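Sensor-type histidine kinase prrB (Mycobacterium tuberculosis, PDB 1YSR) binds ATP through this C-terminal domain of a sensor kinase that, as a whole protein, phosphorylates a histidine of the protein and probably signals to the regulator PrrA. Local coordinates at residues D27-C38 with A64-S73; R94-S102 with L114-Q122. All blocks are in the same frame, centred on the assembly; numbering follows the deposited sequence. Where two conformers were deposited one is given.

Contact 1 (D27-C38 with A64-S73)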
ATOM      1  N   ASP A  27     -21.180  -8.915  -9.618  1.00 50.10           N
ATOM      2  CA  ASP A  27     -21.682 -10.203  -9.122  1.00 49.84           C
ATOM      3  C   ASP A  27     -20.647 -11.063  -8.366  1.00 47.63           C
ATOM      4  O   ASP A  27     -21.040 -12.056  -7.741  1.00 48.07           O
ATOM      5  CB  ASP A  27     -22.202 -11.078 -10.272  1.00 51.65           C
ATOM      6  CG  ASP A  27     -23.350 -10.445 -11.040  1.00 57.70           C
ATOM      7  OD1 ASP A  27     -24.373 -10.118 -10.393  1.00 58.77           O
ATOM      8  OD2 ASP A  27     -23.211 -10.313 -12.293  1.00 63.69           O
ATOM      9  N   LEU A  28     -19.340 -10.759  -8.472  1.00 42.33           N
ATOM     10  CA  LEU A  28     -18.377 -11.449  -7.604  1.00 38.40           C
ATOM     11  C   LEU A  28     -18.622 -11.029  -6.164  1.00 35.57           C
ATOM     12  O   LEU A  28     -18.770  -9.849  -5.904  1.00 35.89           O
ATOM     13  CB  LEU A  28     -16.933 -11.150  -8.052  1.00 39.11           C
ATOM     14  CG  LEU A  28     -15.852 -11.589  -7.060  1.00 38.36           C
ATOM     15  CD1 LEU A  28     -15.824 -13.128  -6.910  1.00 39.01           C
ATOM     16  CD2 LEU A  28     -14.473 -11.023  -7.498  1.00 36.60           C
ATOM     17  N   ASP A  29     -18.707 -11.972  -5.225  1.00 33.39           N
ATOM     18  CA  ASP A  29     -18.812 -11.684  -3.786  1.00 32.90           C
ATOM     19  C   ASP A  29     -17.370 -11.807  -3.278  1.00 32.60           C
ATOM     20  O   ASP A  29     -16.837 -12.922  -3.189  1.00 31.55           O
ATOM     21  CB  ASP A  29     -19.673 -12.740  -3.047  1.00 32.99           C
ATOM     22  CG  ASP A  29     -19.768 -12.520  -1.513  1.00 36.61           C
ATOM     23  OD1 ASP A  29     -18.953 -11.779  -0.872  1.00 36.09           O
ATOM     24  OD2 ASP A  29     -20.706 -13.136  -0.881  1.00 39.10           O
ATOM     25  N   VAL A  30     -16.738 -10.675  -3.010  1.00 31.77           N
ATOM     26  CA  VAL A  30     -15.323 -10.703  -2.611  1.00 31.75           C
ATOM     27  C   VAL A  30     -15.170  -9.800  -1.388  1.00 34.25           C
ATOM     28  O   VAL A  30     -15.703  -8.657  -1.366  1.00 33.20           O
ATOM     29  CB  VAL A  30     -14.381 -10.296  -3.761  1.00 31.29           C
ATOM     30  CG1 VAL A  30     -14.794  -8.932  -4.354  1.00 32.80           C
ATOM     31  CG2 VAL A  30     -12.864 -10.302  -3.230  1.00 32.50           C
ATOM     32  N   SER A  31     -14.463 -10.294  -0.370  1.00 33.76           N
ATOM     33  CA  SER A  31     -14.346  -9.568   0.848  1.00 34.75           C
ATOM     34  C   SER A  31     -13.149 -10.020   1.668  1.00 33.00           C
ATOM     35  O   SER A  31     -12.612 -11.121   1.486  1.00 31.64           O
ATOM     36  CB  SER A  31     -15.605  -9.816   1.694  1.00 35.91           C
ATOM     37  OG  SER A  31     -15.507 -11.133   2.234  1.00 36.34           O
ATOM     38  N   LEU A  32     -12.716  -9.132   2.550  1.00 33.46           N
ATOM     39  CA  LEU A  32     -11.747  -9.477   3.553  1.00 32.70           C
ATOM     40  C   LEU A  32     -12.510 -10.019   4.742  1.00 35.97           C
ATOM     41  O   LEU A  32     -13.324  -9.265   5.370  1.00 35.10           O
ATOM     42  CB  LEU A  32     -11.046  -8.208   4.014  1.00 34.49           C
ATOM     43  CG  LEU A  32     -10.148  -8.391   5.244  1.00 30.48           C
ATOM     44  CD1 LEU A  32      -9.018  -9.381   4.904  1.00 33.02           C
ATOM     45  CD2 LEU A  32      -9.564  -7.057   5.669  1.00 32.16           C
ATOM     46  N   VAL A  33     -12.194 -11.261   5.088  1.00 34.97           N
ATOM     47  CA  VAL A  33     -12.600 -11.932   6.309  1.00 37.55           C
ATOM     48  C   VAL A  33     -11.993 -11.263   7.556  1.00 37.78           C
ATOM     49  O   VAL A  33     -10.827 -10.858   7.535  1.00 36.42           O
ATOM     50  CB  VAL A  33     -12.072 -13.366   6.150  1.00 38.83           C
ATOM     51  CG1 VAL A  33     -11.445 -13.936   7.405  1.00 42.55           C
ATOM     52  CG2 VAL A  33     -13.107 -14.271   5.433  1.00 42.44           C
ATOM     53  N   PRO A  34     -12.748 -11.184   8.687  1.00 38.94           N
ATOM     54  CA  PRO A  34     -12.241 -10.525   9.891  1.00 38.50           C
ATOM     55  C   PRO A  34     -10.808 -10.950  10.202  1.00 38.91           C
ATOM     56  O   PRO A  34     -10.555 -12.156  10.341  1.00 40.19           O
ATOM     57  CB  PRO A  34     -13.198 -11.062  10.992  1.00 41.09           C
ATOM     58  CG  PRO A  34     -14.480 -11.139  10.315  1.00 39.11           C
ATOM     59  CD  PRO A  34     -14.110 -11.722   8.919  1.00 38.70           C
ATOM     60  N   SER A  35      -9.877  -9.988  10.252  1.00 37.54           N
ATOM     61  CA  SER A  35      -8.453 -10.316  10.394  1.00 38.29           C
ATOM     62  C   SER A  35      -7.772  -9.289  11.305  1.00 38.69           C
ATOM     63  O   SER A  35      -8.110  -8.137  11.247  1.00 38.18           O
ATOM     64  CB  SER A  35      -7.722 -10.253   9.037  1.00 37.21           C
ATOM     65  OG  SER A  35      -8.132 -11.220   8.061  1.00 34.00           O
ATOM     66  N   PRO A  36      -6.742  -9.711  12.064  1.00 40.70           N
ATOM     67  CA  PRO A  36      -6.028  -8.703  12.839  1.00 40.57           C
ATOM     68  C   PRO A  36      -5.255  -7.875  11.866  1.00 40.52           C
ATOM     69  O   PRO A  36      -4.940  -8.357  10.760  1.00 39.10           O
ATOM     70  CB  PRO A  36      -5.042  -9.518  13.653  1.00 42.53           C
ATOM     71  CG  PRO A  36      -4.801 -10.794  12.818  1.00 41.45           C
ATOM     72  CD  PRO A  36      -6.168 -11.057  12.213  1.00 40.83           C
ATOM     73  N   THR A  37      -4.935  -6.648  12.270  1.00 39.80           N
ATOM     74  CA  THR A  37      -4.044  -5.797  11.496  1.00 38.99           C
ATOM     75  C   THR A  37      -2.631  -6.316  11.500  1.00 40.68           C
ATOM     76  O   THR A  37      -2.042  -6.549  12.579  1.00 43.14           O
ATOM     77  CB  THR A  37      -4.115  -4.323  11.975  1.00 39.08           C
ATOM     78  OG1 THR A  37      -5.382  -3.790  11.610  1.00 35.28           O
ATOM     79  CG2 THR A  37      -3.065  -3.498  11.302  1.00 37.95           C
ATOM     80  N   CYS A  38      -2.087  -6.556  10.299  1.00 39.05           N
ATOM     81  CA  CYS A  38      -0.716  -7.013  10.183  1.00 37.35           C
ATOM     82  C   CYS A  38       0.138  -6.065   9.391  1.00 36.07           C
ATOM     83  O   CYS A  38      -0.117  -5.830   8.214  1.00 36.47           O
ATOM     84  CB  CYS A  38      -0.602  -8.404   9.565  1.00 37.15           C
ATOM     85  SG  CYS A  38       1.134  -8.922   9.402  1.00 42.76           S
ATOM     86  N   ALA A  64     -14.695 -18.525 -10.326  1.00 32.20           N
ATOM     87  CA  ALA A  64     -15.145 -18.157  -8.968  1.00 32.18           C
ATOM     88  C   ALA A  64     -16.223 -17.080  -8.972  1.00 32.07           C
ATOM     89  O   ALA A  64     -16.081 -16.045  -9.695  1.00 30.97           O
ATOM     90  CB  ALA A  64     -13.936 -17.663  -8.122  1.00 30.25           C
ATOM     91  N   THR A  65     -17.235 -17.263  -8.105  1.00 32.04           N
ATOM     92  CA  THR A  65     -18.241 -16.225  -7.806  1.00 32.52           C
ATOM     93  C   THR A  65     -18.111 -15.771  -6.370  1.00 31.35           C
ATOM     94  O   THR A  65     -18.783 -14.814  -5.951  1.00 33.08           O
ATOM     95  CB  THR A  65     -19.711 -16.793  -7.957  1.00 33.37           C
ATOM     96  OG1 THR A  65     -19.845 -17.904  -7.068  1.00 33.71           O
ATOM     97  CG2 THR A  65     -19.941 -17.292  -9.336  1.00 35.47           C
ATOM     98  N   LEU A  66     -17.283 -16.474  -5.576  1.00 30.32           N
ATOM     99  CA  LEU A  66     -17.024 -16.115  -4.179  1.00 28.94           C
ATOM    100  C   LEU A  66     -15.496 -16.229  -3.943  1.00 27.39           C
ATOM    101  O   LEU A  66     -14.847 -17.240  -4.313  1.00 27.25           O
ATOM    102  CB  LEU A  66     -17.792 -17.035  -3.171  1.00 27.61           C
ATOM    103  CG  LEU A  66     -17.510 -16.924  -1.680  1.00 28.08           C
ATOM    104  CD1 LEU A  66     -18.210 -15.667  -1.166  1.00 31.57           C
ATOM    105  CD2 LEU A  66     -18.162 -18.175  -0.966  1.00 33.87           C
ATOM    106  N   VAL A  67     -14.953 -15.158  -3.388  1.00 27.68           N
ATOM    107  CA  VAL A  67     -13.548 -15.046  -2.981  1.00 27.31           C
ATOM    108  C   VAL A  67     -13.463 -14.414  -1.591  1.00 27.59           C
ATOM    109  O   VAL A  67     -14.169 -13.426  -1.302  1.00 28.67           O
ATOM    110  CB  VAL A  67     -12.750 -14.147  -3.982  1.00 27.93           C
ATOM    111  CG1 VAL A  67     -11.338 -13.839  -3.426  1.00 28.27           C
ATOM    112  CG2 VAL A  67     -12.700 -14.809  -5.368  1.00 29.97           C
ATOM    113  N   GLN A  68     -12.613 -14.958  -0.731  1.00 28.12           N
ATOM    114  CA  GLN A  68     -12.375 -14.395   0.581  1.00 28.84           C
ATOM    115  C   GLN A  68     -10.906 -14.230   0.730  1.00 29.13           C
ATOM    116  O   GLN A  68     -10.134 -15.211   0.491  1.00 28.02           O
ATOM    117  CB  GLN A  68     -12.833 -15.379   1.678  1.00 31.91           C
ATOM    118  CG  GLN A  68     -14.370 -15.495   1.701  1.00 26.22           C
ATOM    119  CD  GLN A  68     -14.860 -16.531   2.722  1.00 31.59           C
ATOM    120  OE1 GLN A  68     -14.077 -17.331   3.273  1.00 38.40           O
ATOM    121  NE2 GLN A  68     -16.145 -16.495   2.989  1.00 36.97           N
ATOM    122  N   LEU A  69     -10.522 -13.025   1.143  1.00 26.22           N
ATOM    123  CA  LEU A  69      -9.128 -12.699   1.463  1.00 25.15           C
ATOM    124  C   LEU A  69      -8.977 -12.785   2.985  1.00 27.14           C
ATOM    125  O   LEU A  69      -9.878 -12.398   3.752  1.00 27.80           O
ATOM    126  CB  LEU A  69      -8.835 -11.268   1.028  1.00 25.34           C
ATOM    127  CG  LEU A  69      -9.207 -10.978  -0.428  1.00 26.16           C
ATOM    128  CD1 LEU A  69      -8.928  -9.474  -0.872  1.00 26.96           C
ATOM    129  CD2 LEU A  69      -8.584 -12.034  -1.434  1.00 26.29           C
ATOM    130  N   SER A  70      -7.814 -13.222   3.434  1.00 29.20           N
ATOM    131  CA  SER A  70      -7.532 -13.216   4.873  1.00 31.71           C
ATOM    132  C   SER A  70      -6.065 -13.016   5.170  1.00 33.15           C
ATOM    133  O   SER A  70      -5.233 -13.310   4.335  1.00 32.11           O
ATOM    134  CB  SER A  70      -7.980 -14.496   5.540  1.00 32.35           C
ATOM    135  OG  SER A  70      -7.429 -15.658   4.942  1.00 34.43           O
ATOM    136  N   ALA A  71      -5.779 -12.589   6.401  1.00 33.55           N
ATOM    137  CA  ALA A  71      -4.409 -12.499   6.906  1.00 33.63           C
ATOM    138  C   ALA A  71      -4.417 -12.961   8.341  1.00 35.66           C
ATOM    139  O   ALA A  71      -5.258 -12.511   9.163  1.00 33.48           O
ATOM    140  CB  ALA A  71      -3.902 -11.053   6.817  1.00 34.80           C
ATOM    141  N   VAL A  72      -3.481 -13.869   8.619  1.00 37.07           N
ATOM    142  CA  VAL A  72      -3.284 -14.466   9.941  1.00 39.54           C
ATOM    143  C   VAL A  72      -1.843 -14.126  10.344  1.00 39.18           C
ATOM    144  O   VAL A  72      -0.899 -14.484   9.622  1.00 38.53           O
ATOM    145  CB  VAL A  72      -3.475 -15.995   9.840  1.00 38.92           C
ATOM    146  CG1 VAL A  72      -2.994 -16.719  11.104  1.00 46.45           C
ATOM    147  CG2 VAL A  72      -4.942 -16.336   9.564  1.00 43.20           C
ATOM    148  N   SER A  73      -1.682 -13.478  11.491  1.00 40.07           N
ATOM    149  CA  SER A  73      -0.377 -13.038  12.020  1.00 40.95           C
ATOM    150  C   SER A  73       0.230 -13.983  13.031  1.00 40.61           C
ATOM    151  O   SER A  73      -0.479 -14.553  13.870  1.00 40.30           O
ATOM    152  CB  SER A  73      -0.539 -11.708  12.768  1.00 42.28           C
ATOM    153  OG  SER A  73      -1.273 -10.766  12.022  1.00 47.26           O
TER
HETATM  154  O   HOH W   1     -16.576 -12.791   0.116  1.00 33.06           O
HETATM  155  O   HOH W   2      -7.803 -13.864   9.708  1.00 41.26           O
HETATM  156  O   HOH W   3      -1.317  -8.896  13.909  1.00 38.88           O

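Contact 2 (R94-S102 with L114-Q122)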
ATOM      1  N   ARG A  94      -0.196 -27.859  -9.434  1.00 38.68           N
ATOM      2  CA  ARG A  94       0.135 -26.605  -8.739  1.00 39.86           C
ATOM      3  C   ARG A  94       1.440 -25.967  -9.228  1.00 40.86           C
ATOM      4  O   ARG A  94       1.494 -24.759  -9.568  1.00 40.61           O
ATOM      5  CB  ARG A  94       0.170 -26.884  -7.256  1.00 38.66           C
ATOM      6  CG  ARG A  94      -1.199 -27.198  -6.740  1.00 35.70           C
ATOM      7  CD  ARG A  94      -1.123 -27.741  -5.420  1.00 34.74           C
ATOM      8  NE  ARG A  94      -2.457 -28.031  -4.849  1.00 37.55           N
ATOM      9  CZ  ARG A  94      -2.636 -28.658  -3.675  1.00 46.08           C
ATOM     10  NH1 ARG A  94      -1.584 -29.088  -2.970  1.00 48.88           N
ATOM     11  NH2 ARG A  94      -3.861 -28.879  -3.191  1.00 39.29           N
ATOM     12  N   GLN A  95       2.479 -26.784  -9.339  1.00 42.39           N
ATOM     13  CA  GLN A  95       3.769 -26.268  -9.820  1.00 43.84           C
ATOM     14  C   GLN A  95       3.683 -25.657 -11.231  1.00 44.11           C
ATOM     15  O   GLN A  95       4.171 -24.556 -11.471  1.00 45.39           O
ATOM     16  CB  GLN A  95       4.816 -27.369  -9.733  1.00 44.56           C
ATOM     17  CG  GLN A  95       6.238 -26.932 -10.203  1.00 45.50           C
ATOM     18  CD  GLN A  95       7.236 -28.067 -10.114  1.00 46.13           C
ATOM     19  OE1 GLN A  95       6.837 -29.225 -10.007  1.00 50.57           O
ATOM     20  NE2 GLN A  95       8.551 -27.738 -10.117  1.00 43.54           N
ATOM     21  N   VAL A  96       3.051 -26.331 -12.174  1.00 43.06           N
ATOM     22  CA  VAL A  96       2.943 -25.786 -13.521  1.00 43.66           C
ATOM     23  C   VAL A  96       2.195 -24.463 -13.499  1.00 42.62           C
ATOM     24  O   VAL A  96       2.492 -23.533 -14.264  1.00 41.99           O
ATOM     25  CB  VAL A  96       2.288 -26.801 -14.493  1.00 44.71           C
ATOM     26  CG1 VAL A  96       1.851 -26.133 -15.826  1.00 47.08           C
ATOM     27  CG2 VAL A  96       3.279 -27.927 -14.769  1.00 43.51           C
ATOM     28  N   VAL A  97       1.215 -24.373 -12.614  1.00 40.73           N
ATOM     29  CA  VAL A  97       0.462 -23.141 -12.538  1.00 40.87           C
ATOM     30  C   VAL A  97       1.398 -22.002 -12.026  1.00 39.70           C
ATOM     31  O   VAL A  97       1.405 -20.931 -12.574  1.00 38.53           O
ATOM     32  CB  VAL A  97      -0.826 -23.349 -11.704  1.00 41.15           C
ATOM     33  CG1 VAL A  97      -1.465 -22.046 -11.286  1.00 41.26           C
ATOM     34  CG2 VAL A  97      -1.826 -24.169 -12.544  1.00 37.25           C
ATOM     35  N   PHE A  98       2.206 -22.277 -11.028  1.00 40.32           N
ATOM     36  CA  PHE A  98       3.142 -21.253 -10.529  1.00 40.87           C
ATOM     37  C   PHE A  98       4.258 -20.864 -11.510  1.00 43.83           C
ATOM     38  O   PHE A  98       4.821 -19.786 -11.396  1.00 43.04           O
ATOM     39  CB  PHE A  98       3.752 -21.664  -9.199  1.00 38.61           C
ATOM     40  CG  PHE A  98       2.875 -21.357  -8.046  1.00 41.15           C
ATOM     41  CD1 PHE A  98       2.527 -20.023  -7.765  1.00 34.17           C
ATOM     42  CD2 PHE A  98       2.346 -22.385  -7.258  1.00 31.36           C
ATOM     43  CE1 PHE A  98       1.696 -19.725  -6.715  1.00 34.33           C
ATOM     44  CE2 PHE A  98       1.520 -22.091  -6.189  1.00 33.87           C
ATOM     45  CZ  PHE A  98       1.180 -20.727  -5.912  1.00 34.00           C
ATOM     46  N   GLU A  99       4.586 -21.757 -12.448  1.00 45.52           N
ATOM     47  CA  GLU A  99       5.632 -21.493 -13.415  1.00 48.59           C
ATOM     48  C   GLU A  99       5.109 -20.682 -14.611  1.00 48.17           C
ATOM     49  O   GLU A  99       5.889 -20.326 -15.495  1.00 50.46           O
ATOM     50  CB  GLU A  99       6.226 -22.821 -13.911  1.00 48.40           C
ATOM     51  CG  GLU A  99       7.081 -23.628 -12.920  1.00 50.63           C
ATOM     52  CD  GLU A  99       7.321 -25.084 -13.398  1.00 51.60           C
ATOM     53  OE1 GLU A  99       6.838 -25.474 -14.502  1.00 60.14           O
ATOM     54  OE2 GLU A  99       7.978 -25.857 -12.658  1.00 62.00           O
ATOM     55  N   ARG A 100       3.807 -20.396 -14.644  1.00 47.50           N
ATOM     56  CA  ARG A 100       3.160 -19.687 -15.761  1.00 47.67           C
ATOM     57  C   ARG A 100       2.641 -18.326 -15.363  1.00 47.90           C
ATOM     58  O   ARG A 100       2.084 -18.197 -14.279  1.00 46.44           O
ATOM     59  CB  ARG A 100       1.916 -20.449 -16.252  1.00 48.73           C
ATOM     60  CG  ARG A 100       2.149 -21.641 -17.106  1.00 50.45           C
ATOM     61  CD  ARG A 100       0.939 -21.866 -18.017  1.00 54.89           C
ATOM     62  NE  ARG A 100      -0.274 -22.187 -17.251  1.00 58.34           N
ATOM     63  CZ  ARG A 100      -0.897 -23.371 -17.266  1.00 59.72           C
ATOM     64  NH1 ARG A 100      -0.430 -24.366 -18.025  1.00 49.67           N
ATOM     65  NH2 ARG A 100      -2.001 -23.556 -16.523  1.00 47.15           N
ATOM     66  N   PHE A 101       2.754 -17.349 -16.277  1.00 48.96           N
ATOM     67  CA  PHE A 101       2.105 -16.039 -16.162  1.00 49.39           C
ATOM     68  C   PHE A 101       0.702 -16.125 -16.741  1.00 50.63           C
ATOM     69  O   PHE A 101       0.475 -16.881 -17.686  1.00 51.28           O
ATOM     70  CB  PHE A 101       2.956 -14.938 -16.842  1.00 50.73           C
ATOM     71  CG  PHE A 101       4.255 -14.662 -16.127  1.00 48.58           C
ATOM     72  CD1 PHE A 101       4.305 -13.718 -15.103  1.00 50.04           C
ATOM     73  CD2 PHE A 101       5.417 -15.375 -16.443  1.00 54.47           C
ATOM     74  CE1 PHE A 101       5.481 -13.470 -14.401  1.00 50.39           C
ATOM     75  CE2 PHE A 101       6.620 -15.130 -15.746  1.00 57.37           C
ATOM     76  CZ  PHE A 101       6.648 -14.173 -14.715  1.00 55.67           C
ATOM     77  N   SER A 102      -0.258 -15.408 -16.156  1.00 50.26           N
ATOM     78  CA  SER A 102      -1.676 -15.538 -16.577  1.00 49.92           C
ATOM     79  C   SER A 102      -2.010 -14.912 -17.921  1.00 51.10           C
ATOM     80  O   SER A 102      -1.705 -13.747 -18.165  1.00 52.39           O
ATOM     81  CB  SER A 102      -2.667 -15.056 -15.504  1.00 49.97           C
ATOM     82  OG  SER A 102      -2.362 -13.766 -14.994  1.00 45.13           O
ATOM     83  N   LEU A 114      -4.576 -20.457 -16.632  1.00 47.09           N
ATOM     84  CA  LEU A 114      -4.367 -20.164 -15.217  1.00 46.47           C
ATOM     85  C   LEU A 114      -2.873 -20.078 -14.911  1.00 44.84           C
ATOM     86  O   LEU A 114      -2.139 -21.072 -15.068  1.00 45.11           O
ATOM     87  CB  LEU A 114      -4.997 -21.253 -14.338  1.00 47.60           C
ATOM     88  CG  LEU A 114      -4.717 -21.195 -12.829  1.00 52.29           C
ATOM     89  CD1 LEU A 114      -5.531 -20.104 -12.111  1.00 51.08           C
ATOM     90  CD2 LEU A 114      -5.044 -22.527 -12.250  1.00 51.43           C
ATOM     91  N   GLY A 115      -2.438 -18.927 -14.403  1.00 40.69           N
ATOM     92  CA  GLY A 115      -1.020 -18.667 -14.234  1.00 36.96           C
ATOM     93  C   GLY A 115      -0.832 -17.755 -13.083  1.00 37.18           C
ATOM     94  O   GLY A 115      -1.451 -16.684 -13.037  1.00 36.32           O
ATOM     95  N   LEU A 116      -0.007 -18.195 -12.142  1.00 36.03           N
ATOM     96  CA  LEU A 116       0.265 -17.457 -10.912  1.00 35.48           C
ATOM     97  C   LEU A 116       1.755 -17.087 -10.697  1.00 34.65           C
ATOM     98  O   LEU A 116       2.177 -16.886  -9.570  1.00 34.19           O
ATOM     99  CB  LEU A 116      -0.237 -18.265  -9.706  1.00 33.94           C
ATOM    100  CG  LEU A 116      -1.763 -18.446  -9.642  1.00 32.82           C
ATOM    101  CD1 LEU A 116      -2.150 -19.476  -8.595  1.00 35.12           C
ATOM    102  CD2 LEU A 116      -2.437 -17.128  -9.393  1.00 34.02           C
ATOM    103  N   ALA A 117       2.555 -17.032 -11.759  1.00 36.45           N
ATOM    104  CA  ALA A 117       3.976 -16.715 -11.639  1.00 36.21           C
ATOM    105  C   ALA A 117       4.253 -15.341 -11.048  1.00 36.99           C
ATOM    106  O   ALA A 117       5.305 -15.162 -10.411  1.00 35.01           O
ATOM    107  CB  ALA A 117       4.663 -16.803 -12.960  1.00 38.49           C
ATOM    108  N   LEU A 118       3.338 -14.384 -11.279  1.00 36.09           N
ATOM    109  CA  LEU A 118       3.492 -13.026 -10.689  1.00 37.15           C
ATOM    110  C   LEU A 118       3.446 -13.111  -9.196  1.00 35.47           C
ATOM    111  O   LEU A 118       4.247 -12.491  -8.494  1.00 36.61           O
ATOM    112  CB  LEU A 118       2.422 -12.036 -11.163  1.00 36.89           C
ATOM    113  CG  LEU A 118       2.570 -11.234 -12.465  1.00 44.24           C
ATOM    114  CD1 LEU A 118       1.373 -10.265 -12.619  1.00 38.01           C
ATOM    115  CD2 LEU A 118       3.900 -10.493 -12.507  1.00 45.81           C
ATOM    116  N   VAL A 119       2.515 -13.912  -8.703  1.00 34.06           N
ATOM    117  CA  VAL A 119       2.387 -14.155  -7.299  1.00 33.21           C
ATOM    118  C   VAL A 119       3.659 -14.765  -6.734  1.00 33.50           C
ATOM    119  O   VAL A 119       4.210 -14.290  -5.746  1.00 31.60           O
ATOM    120  CB  VAL A 119       1.167 -15.045  -7.013  1.00 31.21           C
ATOM    121  CG1 VAL A 119       1.038 -15.287  -5.548  1.00 28.36           C
ATOM    122  CG2 VAL A 119      -0.109 -14.393  -7.539  1.00 32.59           C
ATOM    123  N   ALA A 120       4.155 -15.855  -7.346  1.00 32.88           N
ATOM    124  CA  ALA A 120       5.393 -16.446  -6.868  1.00 31.57           C
ATOM    125  C   ALA A 120       6.570 -15.477  -6.862  1.00 32.51           C
ATOM    126  O   ALA A 120       7.366 -15.450  -5.921  1.00 33.20           O
ATOM    127  CB  ALA A 120       5.730 -17.724  -7.699  1.00 34.23           C
ATOM    128  N   GLN A 121       6.668 -14.677  -7.914  1.00 30.64           N
ATOM    129  CA  GLN A 121       7.733 -13.696  -8.036  1.00 33.30           C
ATOM    130  C   GLN A 121       7.710 -12.709  -6.849  1.00 32.01           C
ATOM    131  O   GLN A 121       8.728 -12.404  -6.243  1.00 31.48           O
ATOM    132  CB  GLN A 121       7.552 -12.934  -9.337  1.00 34.20           C
ATOM    133  CG  GLN A 121       8.729 -12.072  -9.778  1.00 41.05           C
ATOM    134  CD  GLN A 121       8.282 -10.949 -10.708  1.00 52.93           C
ATOM    135  OE1 GLN A 121       8.671  -9.797 -10.524  1.00 68.36           O
ATOM    136  NE2 GLN A 121       7.451 -11.274 -11.688  1.00 49.94           N
ATOM    137  N   GLN A 122       6.538 -12.168  -6.580  1.00 31.74           N
ATOM    138  CA  GLN A 122       6.390 -11.254  -5.415  1.00 31.37           C
ATOM    139  C   GLN A 122       6.691 -11.921  -4.067  1.00 32.97           C
ATOM    140  O   GLN A 122       7.376 -11.345  -3.186  1.00 33.82           O
ATOM    141  CB  GLN A 122       5.011 -10.570  -5.489  1.00 29.97           C
ATOM    142  CG  GLN A 122       4.888  -9.623  -6.641  1.00 34.31           C
ATOM    143  CD  GLN A 122       5.910  -8.489  -6.493  1.00 37.86           C
ATOM    144  OE1 GLN A 122       6.196  -8.034  -5.380  1.00 40.88           O
ATOM    145  NE2 GLN A 122       6.496  -8.097  -7.597  1.00 34.41           N
TER
HETATM  146  O   HOH W   4       0.624 -14.400 -13.049  1.00 40.37           O

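Contact 1 (D27-C38 with A64-S73)
Asp29 N donates to Thr65 O at 2.9 Å, the first of five backbone bonds that run the strand at 29-32 parallel to the one at 66-73, their short axes 8° apart. The ladder continues with Val67 N to Asp29 O, Ser31 N to Val67 O, Leu69 N to Ser31 O and Val33 N to Leu69 O. The third is the longest, with Ser31 N 3.3 Å from Val67 O, and this carbonyl also meets a water that is hydrogen-bonded to Asp29 OD1 and Ser31 OG. Past Val33 a side chain takes over. Ser35 turns OG back beside its own N (chi1 -65°), where it gives its proton to Val33 O at 2.8 Å while accepting Ala71 N at 3.2 Å. A second water donates to Ala71 O and only weakly to Pro34 O, and a third bridges Thr37 O and Ser73 OG.

Side chains pair on both faces. Val30 and Val67 lie side by side, Val30 CG2 3.9 Å from Val67 CG1, on the face that helix 10-24 covers through Ala18 and Ala22. Leu32 carries CD1 to within 3.3 Å of Leu69 O on that same face. Opposite, Leu66 CD1 rests against Asp29 CG, a methyl beside a carboxylate. Farther out, Leu66 and Gln68 pack on Leu137, and Asn85 bonds both Leu66 N and Thr65 OG1. Strand 29-32 is, within this chain, an outermost strand of the mixed sheet in this α/β sandwich. Direct backbone pairing stops at Val33; beyond it Ser35 OG, donor to one carbonyl and acceptor of one N-H, keeps the chain on strand 66-73.

Contact 2 (R94-S102 with L114-Q122)
Leu116 N points straight at Val97 O, 3.1 Å away, and Ala117 N bonds Arg100 O at 2.8 Å, where helices 94-98 and 117-125 meet with their short axes at 82°. This is the GHKL (Bergerat) ATPase fold: the Phe98-Phe101 region matches the F box, and Gly115 with its neighbours the G2 box, of histidine kinases. Val97 O also takes Arg100 N, and the two donors come from opposite faces of its carbonyl plane. The N-cap residue Leu116 and Ala117, the first helix residue, thus tie the start of helix 117-125 to Val97 O within helix 94-98 and to Arg100 O in the loop after it. Packing is close here, with Gly115 CA 3.1 Å from Arg100 O.

Phe101 lays one ring face over Ala117 CB in a CH-pi contact, the methyl 3.5 Å from the ring centroid and only 3° off the normal. Leu118 CD2 and Gln121 NE2 approach the edge of the same ring. Phe98 instead offers its edge to Leu116 O, and its CD1 also touches Leu116 CB and Ala120 CB; Phe98 also touches Leu132 and Leu142 of the sheet. Val97 presses CG2 on Leu114 CD2 at 3.6 Å. Asn57 of helix 44-61 bonds Gly115 N, while Ser102 OG pairs with Asn53 and with Ser150 O of the third subunit. Arg100 bends at chi3 (-64°), which swings its guanidinium back to grip Leu114 O side-on: NH2 lies on a lone pair at 2.9 Å, and NE comes from above the carbonyl plane at 3.1 Å.

How the contacts relate
Contact 1 and contact 2 lie on opposite sides of the chain's centre, their own centres about 21 Å apart and their nearest atoms about 9 Å apart. They follow one another in sequence, and helix 44-61 reaches both: Val59 and Ala58 meet contact 1, Asn53 and Asn57 contact 2. Contact 1 builds one border of the five-stranded sheet, whereas contact 2 packs on strands 129-134 and 140-147 at the other. In kinases of this family the nucleotide lies beneath a lid, probably formed here by the unmodelled residues 103-113 that join the two segments of contact 2. The Cys38 side chain of contact 1 is about 5 Å from a bound Tris, probably from the crystallisation liquor. Contact 1 touches the second subunit, contact 2 the third.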